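PDB 4M59: pentatricopeptide repeat-containing protein 10, chloroplastic from Zea mays, which binds specific single-stranded RNA elements in the chloroplast atpH 5'-UTR and psaJ 3'-UTR and blocks exonucleases, thereby stabilising the transcripts. Local coordinates for residues Ala303-Asp306 / Gln307-Lys310; Ser16-Leu20 / Pro21-Ala25. The protein carries 4 engineered substitutions. All coordinates share one frame; numbering follows the deposited sequence.

How the contacts relate
Contact 1 (303-306 with 307-310) and contact 2 (16-20 with 21-25) are both local arrangements, one inside a helix and one leading into a helix. They share no elements: their centres lie 64 Å apart, and contact 2 comes first along the chain. Contact 1 occupies helix 298-310 in the predicted seventh repeat and is partly buried, its L304, F305 and M308 facing neighbouring elements while D306 and K310 are exposed and K309 partly so. Contact 2 is a surface turn between helices 8-16 and 23-29, with L23 as its buried residue. Aromatic, sulfur and ionic contacts between side chains mark the first; hydrogen bonds to turn carbonyls dominate the second.

Contact 1: residues Ala303-Asp306 / Gln307-Lys310; sequences ALFD and QMKK
A303 O takes a weak i+4 to i hydrogen bond from Q307 N within helix 298-310, and the small side chain of A303 suits a place close to A266 of helix 266-272. L304 accepts more firmly, M308 N donating to L304 O at 2.8 Å and 166°, while Q307 N adds a weak, bent bond to the same oxygen. Its CD2 meets M308 CB at 4.2 Å, and the branched side chain continues onto V288 and M289 of helix 282-295.

F305 carries most of the side-chain chemistry. With CG anti to the backbone N (chi1 -165°), its ring stands where both M308 and K309 can meet it, in different ways. K309 CE sits over one face in a CH-pi contact, 3.9 Å from the F305 ring centroid and 13° off the normal; K309 NZ lies 4.7 Å from that centroid, an off-centre cation-pi contact. M308 SD instead lies at the ring edge, 4.2 Å from F305 CE1, as a Met-aromatic contact. Elsewhere the ring packs edge-to-face with Y320 of helix 317-328, which suits a large flat residue between helices.

D306, on the exposed side, forms a long salt bridge from OD1 to K309 NZ at 3.6 Å, and its carbonyl O takes a weak hydrogen bond from K310 N. The bends in the K309 chain at chi3 and chi4 carry the ammonium back toward F305 and D306; K309 NZ also has a long, weak ion pair with E342.

The aliphatic part of K309 can thus share the apolar surroundings of F305 while its charge turns toward carboxylates, and the nearby negative charge of D306 would probably favour the protonated lysine. Apolar packing and ionic pairing meet on one turn of this PPR helix.

Contact 2: residues Ser16-Leu20 / Pro21-Ala25; sequences SSHPL and PTLAA
H18 and L23 meet through their side chains as the chain turns from the loop after helix 8-16 into helix 23-29. A van der Waals contact joins the ring carbon H18 CD2 to L23 CD1 at 3.8 Å, although the exact place of the imidazole is uncertain; a looser, apolar contact joins L20 CD1 to L23 CD2 at 4.4 Å. The imidazole CG is anti to the backbone N (chi1 178°), which extends the ring toward the new helix, where it also stacks with F26. L23 suits its buried place by packing on W54 and A57 of helix 52-65. L20 lies beside E53 of that helix and S439 of the second subunit.

Among the hydrogen bonds, T22 N donates to P19 O at 3.1 Å and L23 N to L20 O at 3.2 Å. In both cases the donor stands well above the carbonyl plane, by 49° at P19 and 60° at L20. These two successive i+3 to i bonds are of the 3-10 or turn type and lead into the regular helix. The imidazole's polar reach toward T22 is modelled too tightly to be relied on.

P19 and P21 have no backbone N-H to offer, which suits a turn where their neighbours supply the donors. The result is a compact helix entry: backbone bonds and the two prolines help fix its course, while the leucines provide its apolar contact.

Contact 1: residues Ala303-Asp306 / Gln307-Lys310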
ATOM      1  N   ALA A 303      23.325  -5.147  -8.633  1.00108.57           N
ATOM      2  CA  ALA A 303      24.670  -4.821  -9.030  1.00108.45           C
ATOM      3  C   ALA A 303      25.604  -4.887  -7.842  1.00105.81           C
ATOM      4  O   ALA A 303      26.683  -5.443  -7.953  1.00104.23           O
ATOM      5  CB  ALA A 303      24.704  -3.472  -9.641  1.00 97.81           C
ATOM      6  N   LEU A 304      25.198  -4.348  -6.702  1.00 99.43           N
ATOM      7  CA  LEU A 304      26.061  -4.419  -5.531  1.00 97.22           C
ATOM      8  C   LEU A 304      26.243  -5.856  -5.176  1.00 94.97           C
ATOM      9  O   LEU A 304      27.310  -6.267  -4.739  1.00 93.23           O
ATOM     10  CB  LEU A 304      25.467  -3.702  -4.322  1.00102.81           C
ATOM     11  CG  LEU A 304      26.282  -3.687  -3.014  1.00101.04           C
ATOM     12  CD1 LEU A 304      25.891  -2.500  -2.192  1.00102.07           C
ATOM     13  CD2 LEU A 304      26.129  -4.934  -2.160  1.00 99.33           C
ATOM     14  N   PHE A 305      25.179  -6.617  -5.344  1.00 75.36           N
ATOM     15  CA  PHE A 305      25.217  -7.975  -4.891  1.00 73.45           C
ATOM     16  C   PHE A 305      26.248  -8.731  -5.697  1.00 72.39           C
ATOM     17  O   PHE A 305      26.916  -9.604  -5.175  1.00 70.77           O
ATOM     18  CB  PHE A 305      23.843  -8.623  -4.961  1.00 68.68           C
ATOM     19  CG  PHE A 305      23.752  -9.874  -4.181  1.00 67.10           C
ATOM     20  CD1 PHE A 305      24.331  -9.957  -2.947  1.00 66.20           C
ATOM     21  CD2 PHE A 305      23.109 -10.969  -4.676  1.00 66.80           C
ATOM     22  CE1 PHE A 305      24.264 -11.092  -2.233  1.00 65.33           C
ATOM     23  CE2 PHE A 305      23.048 -12.105  -3.957  1.00 65.70           C
ATOM     24  CZ  PHE A 305      23.624 -12.164  -2.735  1.00 65.13           C
ATOM     25  N   ASP A 306      26.384  -8.363  -6.965  1.00 74.53           N
ATOM     26  CA  ASP A 306      27.396  -8.957  -7.828  0.58 73.88           C
ATOM     27  C   ASP A 306      28.789  -8.647  -7.297  1.00 74.17           C
ATOM     28  O   ASP A 306      29.717  -9.437  -7.466  0.46 74.40           O
ATOM     29  CB  ASP A 306      27.255  -8.422  -9.253  1.00 82.81           C
ATOM     30  CG  ASP A 306      26.440  -9.339 -10.144  0.20 83.42           C
ATOM     31  OD1 ASP A 306      26.032 -10.423  -9.673  1.00 81.63           O
ATOM     32  OD2 ASP A 306      26.206  -8.974 -11.316  1.00 85.94           O
ATOM     33  N   GLN A 307      28.930  -7.493  -6.652  0.78 98.87           N
ATOM     34  CA  GLN A 307      30.222  -7.050  -6.140  0.78 99.51           C
ATOM     35  C   GLN A 307      30.560  -7.658  -4.781  0.78 98.58           C
ATOM     36  O   GLN A 307      31.678  -8.117  -4.560  0.78 99.21           O
ATOM     37  CB  GLN A 307      30.270  -5.524  -6.059  0.78105.58           C
ATOM     38  CG  GLN A 307      30.598  -4.844  -7.378  0.78107.21           C
ATOM     39  CD  GLN A 307      29.649  -5.241  -8.492  0.78107.39           C
ATOM     40  OE1 GLN A 307      28.833  -6.148  -8.333  0.78106.55           O
ATOM     41  NE2 GLN A 307      29.749  -4.558  -9.624  0.78109.86           N
ATOM     42  N   MET A 308      29.592  -7.661  -3.871  1.00 95.64           N
ATOM     43  CA  MET A 308      29.808  -8.219  -2.543  1.00 95.04           C
ATOM     44  C   MET A 308      30.471  -9.589  -2.642  1.00 95.10           C
ATOM     45  O   MET A 308      31.104 -10.054  -1.695  1.00 95.43           O
ATOM     46  CB  MET A 308      28.491  -8.334  -1.777  1.00 92.70           C
ATOM     47  CG  MET A 308      28.618  -9.038  -0.435  1.00 92.34           C
ATOM     48  SD  MET A 308      27.030  -9.301   0.370  1.00 91.61           S
ATOM     49  CE  MET A 308      27.513 -10.354   1.735  1.00 91.67           C
ATOM     50  N   LYS A 309      30.323 -10.231  -3.794  1.00114.12           N
ATOM     51  CA  LYS A 309      30.904 -11.550  -4.021  1.00114.51           C
ATOM     52  C   LYS A 309      32.271 -11.439  -4.687  1.00116.25           C
ATOM     53  O   LYS A 309      33.285 -11.835  -4.114  1.00117.19           O
ATOM     54  CB  LYS A 309      29.972 -12.409  -4.874  1.00109.59           C
ATOM     55  CG  LYS A 309      28.619 -12.678  -4.238  1.00108.20           C
ATOM     56  CD  LYS A 309      27.739 -13.527  -5.140  1.00107.77           C
ATOM     57  CE  LYS A 309      26.444 -12.813  -5.488  1.00107.43           C
ATOM     58  NZ  LYS A 309      26.236 -12.722  -6.960  1.00108.02           N
ATOM     59  N   LYS A 310      32.291 -10.894  -5.900  0.76 97.59           N
ATOM     60  CA  LYS A 310      33.529 -10.731  -6.645  0.76 99.46           C
ATOM     61  C   LYS A 310      34.493  -9.799  -5.911  0.76100.39           C
ATOM     62  O   LYS A 310      35.523  -9.402  -6.456  0.76102.06           O
ATOM     63  CB  LYS A 310      33.245 -10.193  -8.048  0.76105.75           C
ATOM     64  CG  LYS A 310      32.001 -10.777  -8.696  0.76104.63           C
ATOM     65  CD  LYS A 310      31.436  -9.842  -9.752  0.76105.11           C
ATOM     66  CE  LYS A 310      30.985 -10.606 -10.985  0.76105.54           C
ATOM     67  NZ  LYS A 310      31.806 -11.832 -11.209  0.76106.28           N
TER

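Contact 2: residues Ser16-Leu20 / Pro21-Ala25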
ATOM      1  N   SER A  16      -8.097  12.180  40.172  1.00106.33           N
ATOM      2  CA  SER A  16      -7.490  11.147  39.341  1.00105.56           C
ATOM      3  C   SER A  16      -8.514  10.091  38.938  1.00105.00           C
ATOM      4  O   SER A  16      -8.304   9.342  37.986  1.00104.57           O
ATOM      5  CB  SER A  16      -6.318  10.490  40.077  1.00105.80           C
ATOM      6  OG  SER A  16      -6.777   9.498  40.978  1.00106.59           O
ATOM      7  N   SER A  17      -9.622  10.039  39.670  0.92 99.81           N
ATOM      8  CA  SER A  17     -10.675   9.083  39.392  0.92101.39           C
ATOM      9  C   SER A  17     -11.979   9.814  39.198  0.92101.66           C
ATOM     10  O   SER A  17     -12.836   9.778  40.060  0.92104.23           O
ATOM     11  CB  SER A  17     -10.812   8.103  40.542  0.92115.12           C
ATOM     12  OG  SER A  17     -11.084   8.797  41.740  0.92115.28           O
ATOM     13  N   HIS A  18     -12.116  10.493  38.068  1.00111.29           N
ATOM     14  CA  HIS A  18     -13.338  11.217  37.760  1.00111.69           C
ATOM     15  C   HIS A  18     -13.512  11.427  36.269  1.00110.48           C
ATOM     16  O   HIS A  18     -12.539  11.586  35.546  1.00107.83           O
ATOM     17  CB  HIS A  18     -13.354  12.563  38.466  1.00108.19           C
ATOM     18  CG  HIS A  18     -14.563  13.383  38.163  1.00108.41           C
ATOM     19  ND1 HIS A  18     -15.638  13.461  39.021  1.00110.46           N
ATOM     20  CD2 HIS A  18     -14.865  14.167  37.108  1.00107.06           C
ATOM     21  CE1 HIS A  18     -16.554  14.249  38.495  1.00110.60           C
ATOM     22  NE2 HIS A  18     -16.106  14.697  37.339  1.00108.39           N
ATOM     23  N   PRO A  19     -14.752  11.441  35.831  0.85109.92           N
ATOM     24  CA  PRO A  19     -15.010  11.707  34.436  0.85109.39           C
ATOM     25  C   PRO A  19     -14.429  13.039  34.042  0.85104.96           C
ATOM     26  O   PRO A  19     -14.806  14.085  34.542  0.85104.15           O
ATOM     27  CB  PRO A  19     -16.525  11.721  34.368  0.85115.48           C
ATOM     28  CG  PRO A  19     -16.978  11.748  35.768  0.85117.10           C
ATOM     29  CD  PRO A  19     -15.965  11.083  36.549  0.85116.23           C
ATOM     30  N   LEU A  20     -13.479  12.953  33.138  1.00 85.90           N
ATOM     31  CA  LEU A  20     -12.784  14.100  32.599  1.00 83.02           C
ATOM     32  C   LEU A  20     -13.726  15.172  32.060  1.00 82.83           C
ATOM     33  O   LEU A  20     -13.586  16.332  32.409  1.00 82.29           O
ATOM     34  CB  LEU A  20     -11.798  13.631  31.533  1.00 78.18           C
ATOM     35  CG  LEU A  20     -10.619  14.469  31.066  1.00 74.75           C
ATOM     36  CD1 LEU A  20     -10.334  15.569  32.043  1.00 74.98           C
ATOM     37  CD2 LEU A  20      -9.405  13.571  30.906  1.00 73.93           C
ATOM     38  N   PRO A  21     -14.702  14.806  31.229  0.93 97.48           N
ATOM     39  CA  PRO A  21     -15.536  15.893  30.726  0.93 97.89           C
ATOM     40  C   PRO A  21     -16.476  16.541  31.745  0.93 99.51           C
ATOM     41  O   PRO A  21     -17.369  17.273  31.361  0.93101.05           O
ATOM     42  CB  PRO A  21     -16.357  15.205  29.636  0.93105.02           C
ATOM     43  CG  PRO A  21     -15.582  14.053  29.257  0.93104.97           C
ATOM     44  CD  PRO A  21     -14.970  13.560  30.503  0.93103.92           C
ATOM     45  N   THR A  22     -16.283  16.292  33.028  1.00 90.15           N
ATOM     46  CA  THR A  22     -17.118  16.855  34.065  1.00 91.80           C
ATOM     47  C   THR A  22     -16.275  17.353  35.211  1.00 91.15           C
ATOM     48  O   THR A  22     -16.799  17.725  36.228  1.00 92.65           O
ATOM     49  CB  THR A  22     -17.942  15.793  34.703  1.00 97.58           C
ATOM     50  OG1 THR A  22     -17.129  15.069  35.635  1.00 96.89           O
ATOM     51  CG2 THR A  22     -18.430  14.867  33.686  1.00100.65           C
ATOM     52  N   LEU A  23     -14.968  17.371  35.043  1.00111.33           N
ATOM     53  CA  LEU A  23     -14.078  17.591  36.169  1.00112.99           C
ATOM     54  C   LEU A  23     -14.131  18.999  36.655  1.00114.29           C
ATOM     55  O   LEU A  23     -13.750  19.297  37.759  1.00115.84           O
ATOM     56  CB  LEU A  23     -12.665  17.240  35.764  1.00108.05           C
ATOM     57  CG  LEU A  23     -11.603  17.354  36.821  1.00109.90           C
ATOM     58  CD1 LEU A  23     -11.907  16.397  37.915  1.00110.85           C
ATOM     59  CD2 LEU A  23     -10.311  17.026  36.187  1.00109.35           C
ATOM     60  N   ALA A  24     -14.616  19.862  35.800  1.00116.01           N
ATOM     61  CA  ALA A  24     -14.706  21.278  36.121  1.00117.11           C
ATOM     62  C   ALA A  24     -15.597  21.507  37.316  1.00118.87           C
ATOM     63  O   ALA A  24     -15.174  22.059  38.327  1.00120.22           O
ATOM     64  CB  ALA A  24     -15.236  22.032  34.944  1.00105.05           C
ATOM     65  N   ALA A  25     -16.839  21.073  37.202  1.00103.29           N
ATOM     66  CA  ALA A  25     -17.788  21.240  38.277  1.00104.96           C
ATOM     67  C   ALA A  25     -17.396  20.429  39.506  1.00105.83           C
ATOM     68  O   ALA A  25     -17.884  20.673  40.598  1.00107.19           O
ATOM     69  CB  ALA A  25     -19.174  20.864  37.803  1.00101.54           C
TER